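Local coordinates for protein cellulose hydrolase (Bacillus licheniformis, PDB 4YZT) that hydrolyses internal beta-1,4-glucosidic bonds of cellulose, acting as an endoglucanase of glycoside hydrolase family 5, at residues P335-K340 / D358-N364; N30-G34 / V327-R332; K283-D288 / D320-I326; P408-L414 / V425-Y431; G379-T383 / I393-C397. One frame throughout, in Å; residues are numbered along the deposited sequence.

Overall arrangement
Contacts 2 and 3 are buried in the helical layer around the catalytic barrel and share helix 321-330, whereas contacts 1, 4 and 5 are partly buried and belong to the mixed sheet of the X2 module. Chemistry follows place. In that layer, contact 3 sets a shared carboxylate beside methyls over aromatic rings, and contact 2 fits a proline against a glycine with a single serine bond. Backbone ladders dominate contacts 1 and 4, helped by side-chain amides, while contact 5, farthest from the chain's centre, has one backbone bond and a lysine-threonine bond. Contacts 1 and 3 form the junction: N336 bonds D288, and W284 and V322 pack on V425 of contact 4, which reaches contact 5 through L414 and I393.

Contact 1: residues P335-K340 / D358-N364; sequences PNAIIK and DIQLNGN
I338 and Q360 form an antiparallel hydrogen-bonded pair, K340 and D358 another, and between them I339 and I359 make a non-hydrogen-bonded one. The ladder is regular, with I338 N to Q360 O at 2.9 Å and K340 N to D358 O at 2.8 Å.

Beyond its end, side-chain amides take over from the backbone. N362 has CG anti to its carbonyl carbon (chi1 -70°), which brings the amide over to N336 O; ND2 gives that oxygen a nearly straight bond (N362 ND2 to N336 O, 2.8 Å), almost in the plane of the amide. Its other end, OD1, receives Q360 NE2 at 3.0 Å on a lone pair, so the amide is gripped at both ends and its flip is fixed. N364 ND2 reaches P335 O at 2.9 Å from above the carbonyl plane. With an alanine here in place of N362, N336 O and Q360 NE2 would probably lose these mates, and the glutamine would be freer to turn.

Apolar contacts occupy the face bearing I339 and I359, where I339 CG2 rests 4.1 Å from I359 CG1 and A337 CB lies 4.1 Å from I359 CG2; F416 and F418 of strand 409-418 close over the isoleucine pair.

Two strands of the X2 module's sheet meet here, the second leading into a type I' turn from L361 to N364, whose central Asn-Gly pair is classic for that turn.

Contact 2: residues N30-G34 / V327-R332; sequences NMSPG and VIQAGR
P33 and G331 bring their backbones together, CA to CA 4.7 Å, where two helix ends meet. S32 is the first residue to leave helical angles after helix 24-31, and the peptide bond between it and P33 is cis; on the other side the chain comes off helix 321-330, with G331 N still bonded to V327 O. Space is tight where they meet, since a beta carbon on G331 would fall 2.7 Å from P33 CB, a clash.

The polar link is a single bond. S32 OG, placed anti to its own nitrogen (chi1 179°), donates to G331 O at 2.6 Å, in the carbonyl plane and on a lone pair. The ring of P33 fills the rest: its CB touches V327 CG1 at 4.0 Å, CG meets I328 CD1 at 3.9 Å, and CD lies 3.6 Å from R332 NH1. The guanidinium is anchored by NH2 to G67 O, with a longer bond, 3.3 Å, from R332 NH1 to I328 O in its plane.

Around this junction stand the barrel's first strand, which G34 opens, the neighbouring strand 299-303, to which G34 is hydrogen-bonded, and helix 280-296, where V327 rests on H287.

Contact 3: residues K283-D288 / D320-I326; sequences KWLYHD and DPVVKEI
In the (beta/alpha)8 barrel of this family 5 enzyme, W284 and D320 join the helices that follow the seventh and eighth strands. Helix 280-296 and helix 321-330 run nearly parallel, the axes of their short segments 9.4 Å apart at closest approach and inclined by 15°.

D320 is the N-cap of the second helix, and with CG anti to the backbone N (chi1 -178°) its carboxylate reaches back across the interface. OD2 takes two donors on different lone pairs: W284 NE1 on the syn side at 3.0 Å, with OD2 almost in the indole plane, and K283 NZ on the anti side at 3.0 Å, as a salt bridge. OD1 accepts the capping bond of V323 N, which comes from above the carboxylate plane at 3.2 Å. One acid thus starts a helix and ties it to its neighbour; the nearby lysine and the helix start would probably favour its charged form.

Two CH-pi contacts cover aromatic faces. V322 CG1 stands over the six-membered ring of W284, 3.5 Å from its centre and only 10° off the normal, and V323 CG2 lies over the H287 ring, offset toward its rim. Separately, I326 CD1 touches W284 CB at 3.6 Å. The imidazole is itself pinned, for H287 ND1 donates to K283 O at 2.8 Å, the oxygen also taking H287 N from the opposite face of its carbonyl plane.

Contact 4: residues P408-L414 / V425-Y431; sequences PGVKAQL and VMDIILY
K411 and A412 both face I428, making a classic beta bulge that shifts the register of this hairpin by one residue. K411 N bonds I428 O at 2.7 Å, while I428 N returns to A412 O at 2.8 Å, so both backbone polar groups of I428 stay paired through the irregularity. Either side of it the ladder is ordinary, G409 with L430 and L414 with M426.

On the face of V410, Q413 and D427, the glutamine and aspartate lie side by side, and Q413 NE2 donates to D427 OD1 at 2.9 Å on the syn side, tilted out of the carboxylate plane. The V410 methyls pack against the same carboxylate, whose OD2 forms a salt bridge with K280. On the other face L414 CD1 meets M426 CE at 3.7 Å. K411, bent at chi2 (-57°) and chi3, lays its CG 3.7 Å from L430 CB.

Strand 338-347 flanks strand 424-431, strand 366-371 borders strand 409-418, and from helix 395-401 L398 packs on I428 and L401 on A412 and L414.

Contact 5: residues G379-T383 / I393-C397; sequences GSDYT and IKASC
K394 and T383 cross at about a right angle, the lysine's CE lying 3.6 Å from T383 CG2 and its NZ donating to T383 OG1 at 3.2 Å. K394 CG passes S380 O at 3.5 Å; the chain then bends at chi2 (-46°) and runs extended to bring the amine to T383. S392 OG is a further partner of NZ. A methionine in its place would probably leave T383 OG1 and S392 OG without this amine, leaving the threonine less tightly held.

At the other end D381 OD1 touches C397 CB at 3.6 Å, while OD2 accepts from K377 N. Y382 meets I393 with its CB alone, 4.1 Å from I393 CD1, the ring leading away. The backbone bond is K394 N to D381 O, 3.0 Å.

Strand 382-384, at one margin of the module's sheet, is thereby fastened to the point where strand 390-393 gives way to helix 395-401, with L376 packed against D381, Y382 and C397.

Contact 1: residues P335-K340 / D358-N364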
# COMPACT_ATOMS: atom_id res chain seq x y z
N PRO A 335 -0.33 -15.62 13.18
CA PRO A 335 -0.12 -16.06 11.80
C PRO A 335 -1.42 -16.43 11.08
O PRO A 335 -2.36 -16.96 11.70
CB PRO A 335 0.78 -17.28 11.96
CG PRO A 335 1.50 -17.04 13.26
CD PRO A 335 0.47 -16.40 14.14
N ASN A 336 -1.45 -16.16 9.78
CA ASN A 336 -2.60 -16.46 8.93
C ASN A 336 -2.27 -17.55 7.92
O ASN A 336 -1.21 -17.51 7.28
CB ASN A 336 -3.05 -15.20 8.18
CG ASN A 336 -3.31 -14.04 9.11
OD1 ASN A 336 -4.36 -13.97 9.76
ND2 ASN A 336 -2.37 -13.10 9.16
N ALA A 337 -3.19 -18.49 7.76
CA ALA A 337 -3.05 -19.50 6.72
C ALA A 337 -3.28 -18.84 5.35
O ALA A 337 -4.09 -17.91 5.21
CB ALA A 337 -4.03 -20.64 6.95
N ILE A 338 -2.54 -19.30 4.34
CA ILE A 338 -2.67 -18.76 2.99
C ILE A 338 -2.97 -19.89 2.01
O ILE A 338 -2.22 -20.88 1.94
CB ILE A 338 -1.38 -18.01 2.56
CG1 ILE A 338 -0.97 -16.95 3.59
CG2 ILE A 338 -1.57 -17.38 1.19
CD1 ILE A 338 -1.93 -15.76 3.69
N ILE A 339 -4.08 -19.77 1.27
CA ILE A 339 -4.44 -20.77 0.26
C ILE A 339 -3.92 -20.41 -1.14
O ILE A 339 -3.73 -19.23 -1.47
CB ILE A 339 -5.98 -20.97 0.16
CG1 ILE A 339 -6.66 -19.71 -0.39
CG2 ILE A 339 -6.56 -21.38 1.51
CD1 ILE A 339 -8.15 -19.90 -0.69
N LYS A 340 -3.68 -21.44 -1.95
CA LYS A 340 -3.29 -21.29 -3.36
C LYS A 340 -3.97 -22.38 -4.18
O LYS A 340 -3.72 -23.57 -3.96
CB LYS A 340 -1.77 -21.36 -3.52
CG LYS A 340 -1.24 -20.77 -4.82
CD LYS A 340 0.29 -20.73 -4.84
CE LYS A 340 0.80 -20.05 -6.11
NZ LYS A 340 2.28 -20.16 -6.24
N ASP A 358 -3.84 -25.89 -2.20
CA ASP A 358 -2.77 -26.03 -1.23
C ASP A 358 -2.86 -24.95 -0.16
O ASP A 358 -3.18 -23.80 -0.46
CB ASP A 358 -1.40 -25.98 -1.92
CG ASP A 358 -1.18 -27.15 -2.86
OD1 ASP A 358 -1.44 -28.31 -2.46
OD2 ASP A 358 -0.72 -26.91 -4.00
N ILE A 359 -2.57 -25.31 1.08
CA ILE A 359 -2.64 -24.36 2.18
C ILE A 359 -1.30 -24.23 2.91
O ILE A 359 -0.79 -25.21 3.44
CB ILE A 359 -3.73 -24.76 3.20
CG1 ILE A 359 -5.04 -25.11 2.50
CG2 ILE A 359 -3.94 -23.65 4.23
CD1 ILE A 359 -6.13 -25.54 3.46
N GLN A 360 -0.74 -23.02 2.92
CA GLN A 360 0.36 -22.69 3.82
C GLN A 360 -0.24 -22.37 5.19
O GLN A 360 -0.68 -21.24 5.44
CB GLN A 360 1.18 -21.51 3.26
CG GLN A 360 2.29 -21.00 4.17
CD GLN A 360 3.10 -19.89 3.53
OE1 GLN A 360 3.22 -19.81 2.30
NE2 GLN A 360 3.67 -19.02 4.35
N LEU A 361 -0.28 -23.38 6.05
CA LEU A 361 -1.01 -23.31 7.32
C LEU A 361 -0.42 -22.29 8.28
O LEU A 361 -1.15 -21.63 9.01
CB LEU A 361 -1.04 -24.68 7.98
CG LEU A 361 -1.95 -25.70 7.29
CD1 LEU A 361 -1.74 -27.08 7.88
CD2 LEU A 361 -3.41 -25.28 7.41
N ASN A 362 0.91 -22.15 8.27
CA ASN A 362 1.61 -21.26 9.20
C ASN A 362 1.21 -21.55 10.65
O ASN A 362 0.97 -20.63 11.43
CB ASN A 362 1.36 -19.79 8.86
CG ASN A 362 2.04 -19.35 7.56
OD1 ASN A 362 3.13 -19.80 7.23
ND2 ASN A 362 1.39 -18.45 6.82
N GLY A 363 1.12 -22.83 11.00
CA GLY A 363 0.78 -23.25 12.35
C GLY A 363 -0.71 -23.42 12.64
O GLY A 363 -1.09 -23.90 13.70
N ASN A 364 -1.56 -23.02 11.69
CA ASN A 364 -3.00 -23.07 11.90
C ASN A 364 -3.63 -24.41 11.52
O ASN A 364 -2.97 -25.29 10.97
CB ASN A 364 -3.68 -21.93 11.13
CG ASN A 364 -3.37 -20.57 11.72
OD1 ASN A 364 -3.64 -20.32 12.88
ND2 ASN A 364 -2.79 -19.68 10.91
O HOH W 1 -2.37 -18.48 13.98

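Contact 2: residues N30-G34 / V327-R332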
# COMPACT_ATOMS: atom_id res chain seq x y z
N ASN A 30 1.17 -1.44 21.97
CA ASN A 30 0.20 -0.35 21.97
C ASN A 30 -0.24 0.12 20.58
O ASN A 30 -1.38 0.58 20.45
CB ASN A 30 0.76 0.86 22.72
CG ASN A 30 0.87 0.61 24.21
OD1 ASN A 30 0.19 -0.26 24.77
ND2 ASN A 30 1.74 1.37 24.87
N MET A 31 0.63 0.01 19.57
CA MET A 31 0.35 0.63 18.26
C MET A 31 0.08 -0.33 17.07
O MET A 31 -0.55 0.07 16.08
CB MET A 31 1.51 1.56 17.86
CG MET A 31 1.73 2.77 18.81
SD MET A 31 2.90 3.98 18.11
CE MET A 31 2.00 4.59 16.67
N SER A 32 0.55 -1.57 17.13
CA SER A 32 0.43 -2.45 15.96
C SER A 32 -0.94 -3.12 15.90
O SER A 32 -1.38 -3.65 16.92
CB SER A 32 1.54 -3.51 15.98
OG SER A 32 1.43 -4.40 14.88
N PRO A 33 -1.60 -3.12 14.73
CA PRO A 33 -1.26 -2.51 13.44
C PRO A 33 -1.78 -1.09 13.26
O PRO A 33 -2.79 -0.71 13.85
CB PRO A 33 -1.95 -3.43 12.43
CG PRO A 33 -3.20 -3.84 13.13
CD PRO A 33 -2.85 -3.91 14.63
N GLY A 34 -1.13 -0.33 12.39
CA GLY A 34 -1.53 1.05 12.14
C GLY A 34 -2.08 1.24 10.73
O GLY A 34 -1.94 0.37 9.87
N VAL A 327 -3.90 -8.27 7.94
CA VAL A 327 -3.10 -7.23 8.61
C VAL A 327 -3.46 -7.11 10.09
O VAL A 327 -2.59 -7.02 10.95
CB VAL A 327 -3.27 -5.86 7.90
CG1 VAL A 327 -2.73 -4.72 8.76
CG2 VAL A 327 -2.57 -5.88 6.54
N ILE A 328 -4.75 -7.13 10.38
CA ILE A 328 -5.26 -7.07 11.75
C ILE A 328 -4.74 -8.22 12.63
O ILE A 328 -4.32 -8.00 13.77
CB ILE A 328 -6.81 -7.09 11.73
CG1 ILE A 328 -7.31 -5.80 11.08
CG2 ILE A 328 -7.39 -7.29 13.14
CD1 ILE A 328 -6.77 -4.55 11.73
N GLN A 329 -4.77 -9.43 12.09
CA GLN A 329 -4.31 -10.60 12.84
C GLN A 329 -2.78 -10.63 12.94
O GLN A 329 -2.21 -10.78 14.02
CB GLN A 329 -4.84 -11.88 12.19
CG GLN A 329 -6.36 -12.00 12.25
CD GLN A 329 -6.87 -12.12 13.67
OE1 GLN A 329 -6.26 -12.81 14.50
NE2 GLN A 329 -7.98 -11.45 13.98
N ALA A 330 -2.12 -10.47 11.79
CA ALA A 330 -0.66 -10.51 11.78
C ALA A 330 -0.07 -9.38 12.64
O ALA A 330 0.97 -9.57 13.27
CB ALA A 330 -0.15 -10.42 10.35
N GLY A 331 -0.73 -8.24 12.67
CA GLY A 331 -0.25 -7.11 13.45
C GLY A 331 -0.38 -7.32 14.94
O GLY A 331 0.20 -6.56 15.73
N ARG A 332 -1.16 -8.34 15.33
CA ARG A 332 -1.26 -8.77 16.73
C ARG A 332 -0.43 -10.02 17.01
O ARG A 332 -0.56 -10.64 18.07
CB ARG A 332 -2.73 -9.03 17.10
CG ARG A 332 -3.53 -7.77 17.29
CD ARG A 332 -5.04 -8.04 17.36
NE ARG A 332 -5.75 -6.85 17.82
CZ ARG A 332 -6.05 -5.80 17.05
NH1 ARG A 332 -5.70 -5.81 15.76
NH2 ARG A 332 -6.69 -4.75 17.56

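Contact 3: residues K283-D288 / D320-I326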
# COMPACT_ATOMS: atom_id res chain seq x y z
N LYS A 283 -0.69 -10.80 -3.10
CA LYS A 283 -0.98 -9.68 -2.21
C LYS A 283 -1.18 -10.14 -0.77
O LYS A 283 -0.66 -9.52 0.17
CB LYS A 283 -2.21 -8.92 -2.69
CG LYS A 283 -2.46 -7.62 -1.94
CD LYS A 283 -3.94 -7.25 -1.97
CE LYS A 283 -4.43 -6.86 -3.35
NZ LYS A 283 -5.93 -6.71 -3.35
N TRP A 284 -1.92 -11.23 -0.59
CA TRP A 284 -2.19 -11.75 0.75
C TRP A 284 -0.89 -12.25 1.39
O TRP A 284 -0.58 -11.92 2.53
CB TRP A 284 -3.24 -12.86 0.71
CG TRP A 284 -4.61 -12.38 0.26
CD1 TRP A 284 -4.98 -11.09 0.02
CD2 TRP A 284 -5.76 -13.19 -0.01
NE1 TRP A 284 -6.30 -11.04 -0.37
CE2 TRP A 284 -6.80 -12.31 -0.41
CE3 TRP A 284 -6.02 -14.56 0.04
CZ2 TRP A 284 -8.08 -12.77 -0.75
CZ3 TRP A 284 -7.31 -15.02 -0.30
CH2 TRP A 284 -8.31 -14.13 -0.69
N LEU A 285 -0.14 -13.05 0.63
CA LEU A 285 1.16 -13.55 1.09
C LEU A 285 2.15 -12.43 1.44
O LEU A 285 2.88 -12.52 2.43
CB LEU A 285 1.77 -14.47 0.02
CG LEU A 285 3.08 -15.17 0.39
CD1 LEU A 285 2.85 -16.10 1.60
CD2 LEU A 285 3.61 -15.95 -0.79
N TYR A 286 2.20 -11.39 0.62
CA TYR A 286 3.08 -10.25 0.86
C TYR A 286 2.73 -9.57 2.19
O TYR A 286 3.60 -9.32 3.03
CB TYR A 286 3.00 -9.26 -0.30
CG TYR A 286 3.96 -8.09 -0.16
CD1 TYR A 286 3.58 -6.93 0.51
CD2 TYR A 286 5.25 -8.15 -0.69
CE1 TYR A 286 4.45 -5.87 0.65
CE2 TYR A 286 6.11 -7.09 -0.56
CZ TYR A 286 5.72 -5.96 0.11
OH TYR A 286 6.59 -4.90 0.25
N HIS A 287 1.45 -9.28 2.39
CA HIS A 287 1.06 -8.57 3.60
C HIS A 287 1.28 -9.43 4.85
O HIS A 287 1.82 -8.94 5.84
CB HIS A 287 -0.39 -8.09 3.50
CG HIS A 287 -0.55 -6.87 2.65
ND1 HIS A 287 -0.61 -6.91 1.28
CD2 HIS A 287 -0.67 -5.56 2.99
CE1 HIS A 287 -0.76 -5.69 0.80
NE2 HIS A 287 -0.79 -4.84 1.82
N ASP A 288 0.88 -10.69 4.81
CA ASP A 288 1.08 -11.56 5.96
C ASP A 288 2.56 -11.71 6.30
O ASP A 288 2.95 -11.66 7.46
CB ASP A 288 0.48 -12.95 5.74
CG ASP A 288 0.71 -13.87 6.92
OD1 ASP A 288 0.04 -13.70 7.96
OD2 ASP A 288 1.59 -14.75 6.82
N ASP A 320 -10.77 -5.19 -0.29
CA ASP A 320 -10.26 -6.55 -0.12
C ASP A 320 -10.32 -6.86 1.37
O ASP A 320 -9.41 -6.52 2.11
CB ASP A 320 -8.83 -6.67 -0.66
CG ASP A 320 -8.27 -8.09 -0.56
OD1 ASP A 320 -8.88 -8.94 0.11
OD2 ASP A 320 -7.20 -8.34 -1.16
N PRO A 321 -11.42 -7.47 1.81
CA PRO A 321 -11.60 -7.65 3.26
C PRO A 321 -10.61 -8.66 3.84
O PRO A 321 -10.26 -8.56 5.01
CB PRO A 321 -13.03 -8.18 3.37
CG PRO A 321 -13.68 -7.78 2.11
CD PRO A 321 -12.64 -7.83 1.06
N VAL A 322 -10.21 -9.63 3.03
CA VAL A 322 -9.29 -10.66 3.50
C VAL A 322 -7.91 -10.07 3.81
O VAL A 322 -7.35 -10.35 4.87
CB VAL A 322 -9.14 -11.79 2.46
CG1 VAL A 322 -8.00 -12.73 2.85
CG2 VAL A 322 -10.46 -12.54 2.32
N VAL A 323 -7.38 -9.24 2.91
CA VAL A 323 -6.05 -8.69 3.16
C VAL A 323 -6.11 -7.79 4.42
O VAL A 323 -5.16 -7.78 5.21
CB VAL A 323 -5.49 -7.92 1.94
CG1 VAL A 323 -6.13 -6.53 1.79
CG2 VAL A 323 -3.99 -7.80 2.05
N LYS A 324 -7.22 -7.08 4.61
CA LYS A 324 -7.40 -6.29 5.82
C LYS A 324 -7.38 -7.17 7.08
O LYS A 324 -6.72 -6.84 8.06
CB LYS A 324 -8.73 -5.51 5.78
CG LYS A 324 -8.99 -4.66 7.05
CD LYS A 324 -9.95 -5.33 8.04
CE LYS A 324 -11.37 -5.34 7.52
NZ LYS A 324 -12.35 -5.82 8.55
N GLU A 325 -8.10 -8.28 7.04
CA GLU A 325 -8.14 -9.16 8.20
C GLU A 325 -6.77 -9.77 8.47
O GLU A 325 -6.39 -9.97 9.62
CB GLU A 325 -9.19 -10.27 8.02
CG GLU A 325 -10.63 -9.78 7.87
CD GLU A 325 -11.17 -9.00 9.07
OE1 GLU A 325 -10.52 -8.96 10.14
OE2 GLU A 325 -12.27 -8.43 8.94
N ILE A 326 -6.03 -10.06 7.40
CA ILE A 326 -4.67 -10.55 7.53
C ILE A 326 -3.80 -9.55 8.29
O ILE A 326 -3.07 -9.92 9.19
CB ILE A 326 -4.05 -10.87 6.15
CG1 ILE A 326 -4.57 -12.22 5.66
CG2 ILE A 326 -2.53 -10.90 6.22
CD1 ILE A 326 -4.25 -12.52 4.20

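Contact 4: residues P408-L414 / V425-Y431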
# COMPACT_ATOMS: atom_id res chain seq x y z
N PRO A 408 -20.37 -15.51 -17.46
CA PRO A 408 -19.03 -15.44 -16.85
C PRO A 408 -18.98 -14.58 -15.58
O PRO A 408 -19.86 -13.75 -15.36
CB PRO A 408 -18.17 -14.82 -17.96
CG PRO A 408 -18.93 -15.07 -19.23
CD PRO A 408 -20.38 -15.00 -18.84
N GLY A 409 -17.95 -14.77 -14.77
CA GLY A 409 -17.77 -14.01 -13.55
C GLY A 409 -17.67 -14.89 -12.32
O GLY A 409 -17.63 -16.12 -12.41
N VAL A 410 -17.61 -14.27 -11.15
CA VAL A 410 -17.55 -15.02 -9.90
C VAL A 410 -18.86 -15.75 -9.68
O VAL A 410 -19.90 -15.12 -9.56
CB VAL A 410 -17.25 -14.08 -8.71
CG1 VAL A 410 -16.99 -14.89 -7.46
CG2 VAL A 410 -16.05 -13.22 -9.03
N LYS A 411 -18.82 -17.08 -9.65
CA LYS A 411 -20.05 -17.86 -9.52
C LYS A 411 -20.31 -18.28 -8.08
O LYS A 411 -21.45 -18.50 -7.68
CB LYS A 411 -20.01 -19.10 -10.42
CG LYS A 411 -19.63 -18.82 -11.86
CD LYS A 411 -20.56 -17.81 -12.52
CE LYS A 411 -21.89 -18.43 -12.88
NZ LYS A 411 -22.68 -17.49 -13.72
N ALA A 412 -19.23 -18.39 -7.31
CA ALA A 412 -19.35 -18.79 -5.91
C ALA A 412 -18.05 -18.46 -5.17
O ALA A 412 -17.02 -18.24 -5.80
CB ALA A 412 -19.66 -20.28 -5.82
N GLN A 413 -18.13 -18.42 -3.85
CA GLN A 413 -16.95 -18.21 -3.01
C GLN A 413 -16.88 -19.28 -1.93
O GLN A 413 -17.87 -19.56 -1.26
CB GLN A 413 -16.99 -16.83 -2.34
CG GLN A 413 -16.82 -15.67 -3.28
CD GLN A 413 -16.90 -14.35 -2.56
OE1 GLN A 413 -17.72 -14.18 -1.65
NE2 GLN A 413 -16.04 -13.41 -2.93
N LEU A 414 -15.71 -19.88 -1.76
CA LEU A 414 -15.52 -20.80 -0.66
C LEU A 414 -14.70 -20.13 0.44
O LEU A 414 -13.61 -19.62 0.20
CB LEU A 414 -14.84 -22.09 -1.13
CG LEU A 414 -15.59 -22.85 -2.23
CD1 LEU A 414 -14.85 -24.13 -2.60
CD2 LEU A 414 -17.03 -23.16 -1.81
N VAL A 425 -10.69 -16.70 1.50
CA VAL A 425 -11.83 -16.78 0.58
C VAL A 425 -11.40 -17.06 -0.86
O VAL A 425 -10.66 -16.27 -1.45
CB VAL A 425 -12.64 -15.48 0.60
CG1 VAL A 425 -13.79 -15.56 -0.41
CG2 VAL A 425 -13.14 -15.17 2.01
N MET A 426 -11.86 -18.16 -1.44
CA MET A 426 -11.52 -18.51 -2.82
C MET A 426 -12.68 -18.22 -3.77
O MET A 426 -13.77 -18.75 -3.60
CB MET A 426 -11.13 -19.99 -2.91
CG MET A 426 -10.60 -20.43 -4.26
SD MET A 426 -10.22 -22.20 -4.30
CE MET A 426 -11.85 -22.90 -4.41
N ASP A 427 -12.44 -17.36 -4.77
CA ASP A 427 -13.46 -17.10 -5.78
C ASP A 427 -13.45 -18.21 -6.81
O ASP A 427 -12.39 -18.62 -7.29
CB ASP A 427 -13.22 -15.75 -6.47
CG ASP A 427 -13.62 -14.56 -5.61
OD1 ASP A 427 -14.01 -14.74 -4.44
OD2 ASP A 427 -13.54 -13.43 -6.13
N ILE A 428 -14.64 -18.72 -7.14
CA ILE A 428 -14.78 -19.67 -8.23
C ILE A 428 -15.30 -18.87 -9.43
O ILE A 428 -16.42 -18.39 -9.42
CB ILE A 428 -15.74 -20.81 -7.88
CG1 ILE A 428 -15.31 -21.49 -6.58
CG2 ILE A 428 -15.84 -21.79 -9.05
CD1 ILE A 428 -14.81 -22.90 -6.74
N ILE A 429 -14.47 -18.74 -10.46
CA ILE A 429 -14.74 -17.82 -11.55
C ILE A 429 -14.94 -18.55 -12.88
O ILE A 429 -14.04 -19.25 -13.35
CB ILE A 429 -13.59 -16.81 -11.73
CG1 ILE A 429 -13.27 -16.12 -10.40
CG2 ILE A 429 -13.91 -15.81 -12.83
CD1 ILE A 429 -12.01 -15.25 -10.45
N LEU A 430 -16.11 -18.38 -13.48
CA LEU A 430 -16.33 -18.87 -14.83
C LEU A 430 -15.84 -17.85 -15.85
O LEU A 430 -16.21 -16.68 -15.78
CB LEU A 430 -17.82 -19.16 -15.06
CG LEU A 430 -18.23 -19.83 -16.38
CD1 LEU A 430 -17.67 -21.24 -16.47
CD2 LEU A 430 -19.76 -19.85 -16.51
N TYR A 431 -15.03 -18.28 -16.80
CA TYR A 431 -14.56 -17.35 -17.84
C TYR A 431 -14.66 -17.97 -19.22
O TYR A 431 -14.88 -19.18 -19.36
CB TYR A 431 -13.11 -16.90 -17.59
CG TYR A 431 -12.05 -17.86 -18.08
CD1 TYR A 431 -11.64 -18.93 -17.29
CD2 TYR A 431 -11.44 -17.70 -19.32
CE1 TYR A 431 -10.66 -19.81 -17.73
CE2 TYR A 431 -10.47 -18.57 -19.77
CZ TYR A 431 -10.08 -19.62 -18.96
OH TYR A 431 -9.11 -20.49 -19.40

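Contact 5: residues G379-T383 / I393-C397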
# COMPACT_ATOMS: atom_id res chain seq x y z
N GLY A 379 -15.59 -35.36 2.74
CA GLY A 379 -15.74 -36.74 2.31
C GLY A 379 -16.38 -36.83 0.94
O GLY A 379 -15.92 -37.58 0.08
N SER A 380 -17.44 -36.06 0.73
CA SER A 380 -18.16 -36.09 -0.54
C SER A 380 -17.98 -34.79 -1.31
O SER A 380 -17.93 -34.79 -2.54
CB SER A 380 -19.65 -36.35 -0.31
OG SER A 380 -20.26 -35.28 0.40
N ASP A 381 -17.89 -33.67 -0.59
CA ASP A 381 -17.63 -32.39 -1.23
C ASP A 381 -16.14 -32.13 -1.34
O ASP A 381 -15.67 -31.58 -2.33
CB ASP A 381 -18.31 -31.24 -0.47
CG ASP A 381 -19.77 -31.09 -0.84
OD1 ASP A 381 -20.16 -31.57 -1.92
OD2 ASP A 381 -20.52 -30.49 -0.05
N TYR A 382 -15.39 -32.53 -0.31
CA TYR A 382 -13.95 -32.35 -0.33
C TYR A 382 -13.23 -33.31 0.60
O TYR A 382 -13.80 -33.81 1.56
CB TYR A 382 -13.59 -30.91 0.06
CG TYR A 382 -13.84 -30.54 1.51
CD1 TYR A 382 -12.82 -30.64 2.45
CD2 TYR A 382 -15.08 -30.07 1.92
CE1 TYR A 382 -13.04 -30.29 3.78
CE2 TYR A 382 -15.30 -29.72 3.26
CZ TYR A 382 -14.27 -29.83 4.18
OH TYR A 382 -14.48 -29.48 5.50
N THR A 383 -11.96 -33.57 0.29
CA THR A 383 -11.12 -34.35 1.19
C THR A 383 -9.82 -33.60 1.49
O THR A 383 -9.45 -32.65 0.80
CB THR A 383 -10.79 -35.74 0.60
OG1 THR A 383 -10.01 -35.59 -0.59
CG2 THR A 383 -12.07 -36.51 0.29
N ILE A 393 -11.15 -30.44 -3.71
CA ILE A 393 -12.56 -30.16 -3.95
C ILE A 393 -13.03 -31.09 -5.07
O ILE A 393 -12.50 -31.03 -6.18
CB ILE A 393 -12.81 -28.69 -4.36
CG1 ILE A 393 -12.03 -27.73 -3.45
CG2 ILE A 393 -14.30 -28.38 -4.36
CD1 ILE A 393 -12.61 -27.57 -2.08
N LYS A 394 -14.01 -31.94 -4.78
CA LYS A 394 -14.48 -32.93 -5.76
C LYS A 394 -15.19 -32.29 -6.94
O LYS A 394 -15.86 -31.27 -6.81
CB LYS A 394 -15.40 -33.95 -5.08
CG LYS A 394 -14.73 -34.73 -3.96
CD LYS A 394 -13.35 -35.23 -4.39
CE LYS A 394 -12.57 -35.78 -3.21
NZ LYS A 394 -11.14 -36.05 -3.52
N ALA A 395 -15.03 -32.92 -8.11
CA ALA A 395 -15.56 -32.41 -9.37
C ALA A 395 -17.07 -32.20 -9.31
O ALA A 395 -17.59 -31.20 -9.80
CB ALA A 395 -15.21 -33.37 -10.50
N SER A 396 -17.78 -33.15 -8.71
CA SER A 396 -19.22 -33.04 -8.57
C SER A 396 -19.62 -31.81 -7.76
O SER A 396 -20.61 -31.15 -8.08
CB SER A 396 -19.77 -34.31 -7.94
OG SER A 396 -18.90 -34.77 -6.92
N CYS A 397 -18.85 -31.49 -6.72
CA CYS A 397 -19.12 -30.28 -5.95
C CYS A 397 -18.86 -29.03 -6.78
O CYS A 397 -19.68 -28.12 -6.81
CB CYS A 397 -18.28 -30.26 -4.66
SG CYS A 397 -18.38 -28.70 -3.73